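Local coordinates for protein CaaX farnesyltransferase alpha subunit Ram2 (Aspergillus fumigatus, PDB 4L9P) that forms, with its beta partner Ram1, a protein prenyltransferase that probably attaches farnesyl groups to proteins ending in a CAAX motif, at residues P275-V287 / A300-Y314. The protein carries 1 engineered substitution. Numbering follows the deposited sequence.
Sequences PLSEWKDFARSFV and AVKSSHAIEWLADVY
A tryptophan pair joins the short helix 280-284 and its 3-10 lead-in to helix 304-317 in the all-helical alpha subunit. Trp279 and Trp309 form an offset stack, centroids 4.9 Å apart and planes 21° from parallel. CE3 of Trp279 lies over one face of the Trp309 ring. Leu276 CD2 covers the opposite face in a CH-pi contact, 4.0 Å from the centroid of the six-membered ring. With CG anti to the backbone N (chi1 -165°), the Trp309 indole turns out toward 275-287, where NE1 donates to Leu276 O at 2.9 Å. The oxygen lies in the indole plane, but the donor sits above the carbonyl plane. Trp279 N reaches the same oxygen from the other face, so two N-H groups grip it. The NE1 bond and the two covered faces together fix the indole's orientation.

Next along the helix, Ala283 CB meets Leu310 CD2 at 3.7 Å. The small Ala283 and Ala306 let the backbones come close, with CA atoms 4.7 Å apart. Phe286 CB packs on Ala306 CB. Ahead of helix 304-317, Lys302 N donates to Phe286 O at 2.9 Å, in the carbonyl plane. Gln249 and Ile252 of helix 238-254 and Ala265 of helix 259-272 also touch Trp279. Segments 280-284 and 304-314 run roughly antiparallel, 142° between their directions. Antiparallel helix packing builds the right-handed crescent of helical hairpins in prenyltransferase alpha subunits.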
# COMPACT_ATOMS: atom_id res chain seq x y z
N PRO A 275 -24.55 0.66 -20.22
CA PRO A 275 -23.87 1.95 -20.36
C PRO A 275 -24.14 2.93 -19.22
O PRO A 275 -25.18 2.86 -18.61
CB PRO A 275 -24.45 2.50 -21.65
CG PRO A 275 -25.86 1.96 -21.66
CD PRO A 275 -25.75 0.55 -21.09
N LEU A 276 -23.21 3.85 -18.95
CA LEU A 276 -23.44 4.92 -17.97
C LEU A 276 -24.71 5.74 -18.30
O LEU A 276 -25.35 6.28 -17.41
CB LEU A 276 -22.23 5.84 -17.90
CG LEU A 276 -20.95 5.14 -17.42
CD1 LEU A 276 -19.77 6.10 -17.53
CD2 LEU A 276 -21.05 4.57 -15.97
N SER A 277 -25.09 5.78 -19.56
CA SER A 277 -26.26 6.58 -19.93
C SER A 277 -27.57 6.07 -19.29
O SER A 277 -28.58 6.81 -19.26
CB SER A 277 -26.39 6.68 -21.47
OG SER A 277 -26.46 5.38 -22.02
N GLU A 278 -27.60 4.84 -18.77
CA GLU A 278 -28.76 4.43 -17.99
C GLU A 278 -29.07 5.37 -16.85
O GLU A 278 -30.20 5.39 -16.38
CB GLU A 278 -28.57 3.05 -17.36
CG GLU A 278 -28.64 1.96 -18.34
CD GLU A 278 -29.16 0.64 -17.77
OE1 GLU A 278 -29.44 0.48 -16.52
OE2 GLU A 278 -29.24 -0.25 -18.63
N TRP A 279 -28.05 6.07 -16.35
CA TRP A 279 -28.26 7.00 -15.25
C TRP A 279 -28.18 8.48 -15.65
O TRP A 279 -27.98 9.34 -14.81
CB TRP A 279 -27.25 6.76 -14.13
CG TRP A 279 -27.63 5.63 -13.22
CD1 TRP A 279 -28.54 4.59 -13.43
CD2 TRP A 279 -27.14 5.48 -11.91
NE1 TRP A 279 -28.60 3.81 -12.29
CE2 TRP A 279 -27.75 4.33 -11.34
CE3 TRP A 279 -26.25 6.23 -11.14
CZ2 TRP A 279 -27.47 3.90 -10.03
CZ3 TRP A 279 -25.96 5.83 -9.86
CH2 TRP A 279 -26.61 4.68 -9.29
N LYS A 280 -28.37 8.78 -16.94
CA LYS A 280 -28.19 10.15 -17.39
C LYS A 280 -29.16 11.08 -16.68
O LYS A 280 -28.77 12.11 -16.17
CB LYS A 280 -28.34 10.22 -18.90
CG LYS A 280 -28.01 11.59 -19.50
CD LYS A 280 -28.23 11.57 -21.01
CE LYS A 280 -28.14 12.97 -21.56
NZ LYS A 280 -28.58 13.00 -22.98
N ASP A 281 -30.43 10.69 -16.59
CA ASP A 281 -31.41 11.59 -16.01
C ASP A 281 -31.20 11.67 -14.50
O ASP A 281 -31.36 12.74 -13.91
CB ASP A 281 -32.79 11.06 -16.30
CG ASP A 281 -33.20 11.27 -17.72
OD1 ASP A 281 -32.64 12.17 -18.39
OD2 ASP A 281 -34.11 10.53 -18.16
N PHE A 282 -30.87 10.55 -13.87
CA PHE A 282 -30.60 10.57 -12.44
C PHE A 282 -29.43 11.54 -12.16
O PHE A 282 -29.51 12.36 -11.25
CB PHE A 282 -30.23 9.17 -11.96
CG PHE A 282 -29.93 9.08 -10.49
CD1 PHE A 282 -30.94 9.22 -9.57
CD2 PHE A 282 -28.63 8.80 -10.03
CE1 PHE A 282 -30.72 9.11 -8.23
CE2 PHE A 282 -28.37 8.70 -8.66
CZ PHE A 282 -29.44 8.84 -7.76
N ALA A 283 -28.34 11.44 -12.93
CA ALA A 283 -27.18 12.32 -12.72
C ALA A 283 -27.59 13.77 -12.95
O ALA A 283 -27.23 14.63 -12.17
CB ALA A 283 -26.02 11.93 -13.66
N ARG A 284 -28.35 14.05 -14.01
CA ARG A 284 -28.79 15.43 -14.27
C ARG A 284 -29.61 15.99 -13.11
O ARG A 284 -29.64 17.22 -12.92
CB ARG A 284 -29.67 15.48 -15.51
CG ARG A 284 -28.98 15.12 -16.79
CD ARG A 284 -29.96 15.23 -17.99
NE ARG A 284 -29.80 16.53 -18.63
CZ ARG A 284 -30.77 17.43 -18.87
NH1 ARG A 284 -32.05 17.21 -18.52
NH2 ARG A 284 -30.45 18.58 -19.45
N SER A 285 -30.32 15.14 -12.37
CA SER A 285 -31.16 15.65 -11.27
C SER A 285 -30.35 16.37 -10.17
O SER A 285 -30.94 17.10 -9.37
CB SER A 285 -32.05 14.56 -10.67
OG SER A 285 -31.32 13.60 -9.90
N PHE A 286 -29.03 16.16 -10.12
CA PHE A 286 -28.18 16.78 -9.10
C PHE A 286 -27.50 18.03 -9.65
O PHE A 286 -26.71 18.66 -8.95
CB PHE A 286 -27.12 15.79 -8.58
CG PHE A 286 -27.71 14.59 -7.96
CD1 PHE A 286 -28.20 14.63 -6.67
CD2 PHE A 286 -27.89 13.42 -8.70
CE1 PHE A 286 -28.83 13.46 -6.09
CE2 PHE A 286 -28.49 12.29 -8.15
CZ PHE A 286 -28.95 12.31 -6.84
N VAL A 287 -27.80 18.38 -10.90
CA VAL A 287 -27.06 19.45 -11.56
C VAL A 287 -28.10 20.32 -12.22
O VAL A 287 -28.48 20.03 -13.34
CB VAL A 287 -25.99 18.90 -12.61
CG1 VAL A 287 -25.18 20.03 -13.22
CG2 VAL A 287 -25.04 17.85 -11.96
N ALA A 300 -26.58 24.93 -10.00
CA ALA A 300 -26.84 24.43 -8.64
C ALA A 300 -26.49 22.96 -8.48
O ALA A 300 -27.22 22.07 -8.93
CB ALA A 300 -28.28 24.66 -8.26
N VAL A 301 -25.38 22.66 -7.81
CA VAL A 301 -24.87 21.29 -7.91
C VAL A 301 -24.83 20.60 -6.57
O VAL A 301 -24.22 21.10 -5.62
CB VAL A 301 -23.43 21.33 -8.49
CG1 VAL A 301 -22.72 19.95 -8.40
CG2 VAL A 301 -23.45 21.91 -9.93
N LYS A 302 -25.46 19.44 -6.48
CA LYS A 302 -25.47 18.73 -5.21
C LYS A 302 -24.49 17.58 -5.17
O LYS A 302 -24.30 16.97 -4.10
CB LYS A 302 -26.88 18.20 -4.95
CG LYS A 302 -27.94 19.35 -4.85
CD LYS A 302 -29.36 18.84 -4.44
CE LYS A 302 -30.48 19.43 -5.33
NZ LYS A 302 -30.46 18.98 -6.82
N SER A 303 -23.88 17.26 -6.30
CA SER A 303 -22.92 16.14 -6.35
C SER A 303 -21.87 16.30 -7.43
O SER A 303 -22.23 16.37 -8.63
CB SER A 303 -23.68 14.82 -6.59
OG SER A 303 -22.75 13.73 -6.63
N SER A 304 -20.58 16.35 -7.04
CA SER A 304 -19.52 16.38 -8.05
C SER A 304 -19.49 15.06 -8.85
O SER A 304 -19.10 15.03 -10.04
CB SER A 304 -18.17 16.66 -7.40
OG SER A 304 -17.82 15.61 -6.50
N HIS A 305 -19.90 13.97 -8.20
CA HIS A 305 -19.95 12.69 -8.89
C HIS A 305 -20.93 12.67 -10.03
O HIS A 305 -20.72 11.99 -11.04
CB HIS A 305 -20.29 11.56 -7.86
CG HIS A 305 -19.44 11.70 -6.64
ND1 HIS A 305 -18.07 11.60 -6.72
CD2 HIS A 305 -19.73 12.04 -5.36
CE1 HIS A 305 -17.56 11.86 -5.53
NE2 HIS A 305 -18.54 12.12 -4.69
N ALA A 306 -22.04 13.42 -9.86
CA ALA A 306 -23.03 13.55 -10.93
C ALA A 306 -22.43 14.28 -12.12
O ALA A 306 -22.67 13.89 -13.25
CB ALA A 306 -24.24 14.25 -10.41
N ILE A 307 -21.60 15.29 -11.86
CA ILE A 307 -20.97 16.02 -12.96
C ILE A 307 -19.99 15.10 -13.68
O ILE A 307 -19.95 15.07 -14.95
CB ILE A 307 -20.21 17.28 -12.46
CG1 ILE A 307 -21.14 18.23 -11.71
CG2 ILE A 307 -19.48 18.02 -13.59
CD1 ILE A 307 -20.40 19.41 -11.11
N GLU A 308 -19.18 14.31 -12.93
CA GLU A 308 -18.24 13.41 -13.61
C GLU A 308 -18.97 12.33 -14.39
O GLU A 308 -18.55 11.94 -15.49
CB GLU A 308 -17.38 12.76 -12.56
CG GLU A 308 -16.29 11.88 -13.19
CD GLU A 308 -15.52 11.21 -12.09
OE1 GLU A 308 -16.05 11.19 -10.93
OE2 GLU A 308 -14.40 10.70 -12.35
N TRP A 309 -20.09 11.87 -13.85
CA TRP A 309 -20.91 10.88 -14.55
C TRP A 309 -21.38 11.44 -15.89
O TRP A 309 -21.28 10.77 -16.94
CB TRP A 309 -22.12 10.51 -13.69
CG TRP A 309 -22.82 9.28 -14.13
CD1 TRP A 309 -23.62 9.14 -15.23
CD2 TRP A 309 -22.78 8.01 -13.48
NE1 TRP A 309 -24.10 7.84 -15.28
CE2 TRP A 309 -23.57 7.13 -14.23
CE3 TRP A 309 -22.12 7.54 -12.32
CZ2 TRP A 309 -23.75 5.79 -13.85
CZ3 TRP A 309 -22.30 6.21 -11.94
CH2 TRP A 309 -23.10 5.36 -12.70
N LEU A 310 -21.90 12.67 -15.85
CA LEU A 310 -22.35 13.33 -17.09
C LEU A 310 -21.19 13.52 -18.09
O LEU A 310 -21.39 13.36 -19.29
CB LEU A 310 -23.05 14.66 -16.78
CG LEU A 310 -24.39 14.42 -16.07
CD1 LEU A 310 -24.99 15.71 -15.51
CD2 LEU A 310 -25.41 13.62 -16.92
N ALA A 311 -20.00 13.87 -17.61
CA ALA A 311 -18.90 14.07 -18.52
C ALA A 311 -18.66 12.78 -19.27
O ALA A 311 -18.41 12.79 -20.46
CB ALA A 311 -17.66 14.45 -17.76
N ASP A 312 -18.68 11.65 -18.54
CA ASP A 312 -18.45 10.36 -19.20
C ASP A 312 -19.56 9.96 -20.15
O ASP A 312 -19.28 9.42 -21.25
CB ASP A 312 -18.20 9.25 -18.17
CG ASP A 312 -16.89 9.40 -17.45
OD1 ASP A 312 -15.96 10.09 -17.95
OD2 ASP A 312 -16.75 8.81 -16.36
N VAL A 313 -20.83 10.18 -19.75
CA VAL A 313 -21.94 9.89 -20.65
C VAL A 313 -21.81 10.67 -21.98
O VAL A 313 -21.95 10.10 -23.07
CB VAL A 313 -23.30 10.22 -19.98
CG1 VAL A 313 -24.42 10.30 -21.02
CG2 VAL A 313 -23.61 9.18 -18.89
N TYR A 314 -21.50 11.96 -21.89
CA TYR A 314 -21.45 12.79 -23.11
C TYR A 314 -20.20 12.47 -23.93
O TYR A 314 -20.21 12.57 -25.16
CB TYR A 314 -21.47 14.27 -22.72
CG TYR A 314 -22.84 14.72 -22.30
CD1 TYR A 314 -23.93 14.64 -23.18
CD2 TYR A 314 -23.06 15.24 -21.03
CE1 TYR A 314 -25.21 15.06 -22.78
CE2 TYR A 314 -24.33 15.64 -20.62
CZ TYR A 314 -25.39 15.53 -21.48
OH TYR A 314 -26.63 15.94 -21.06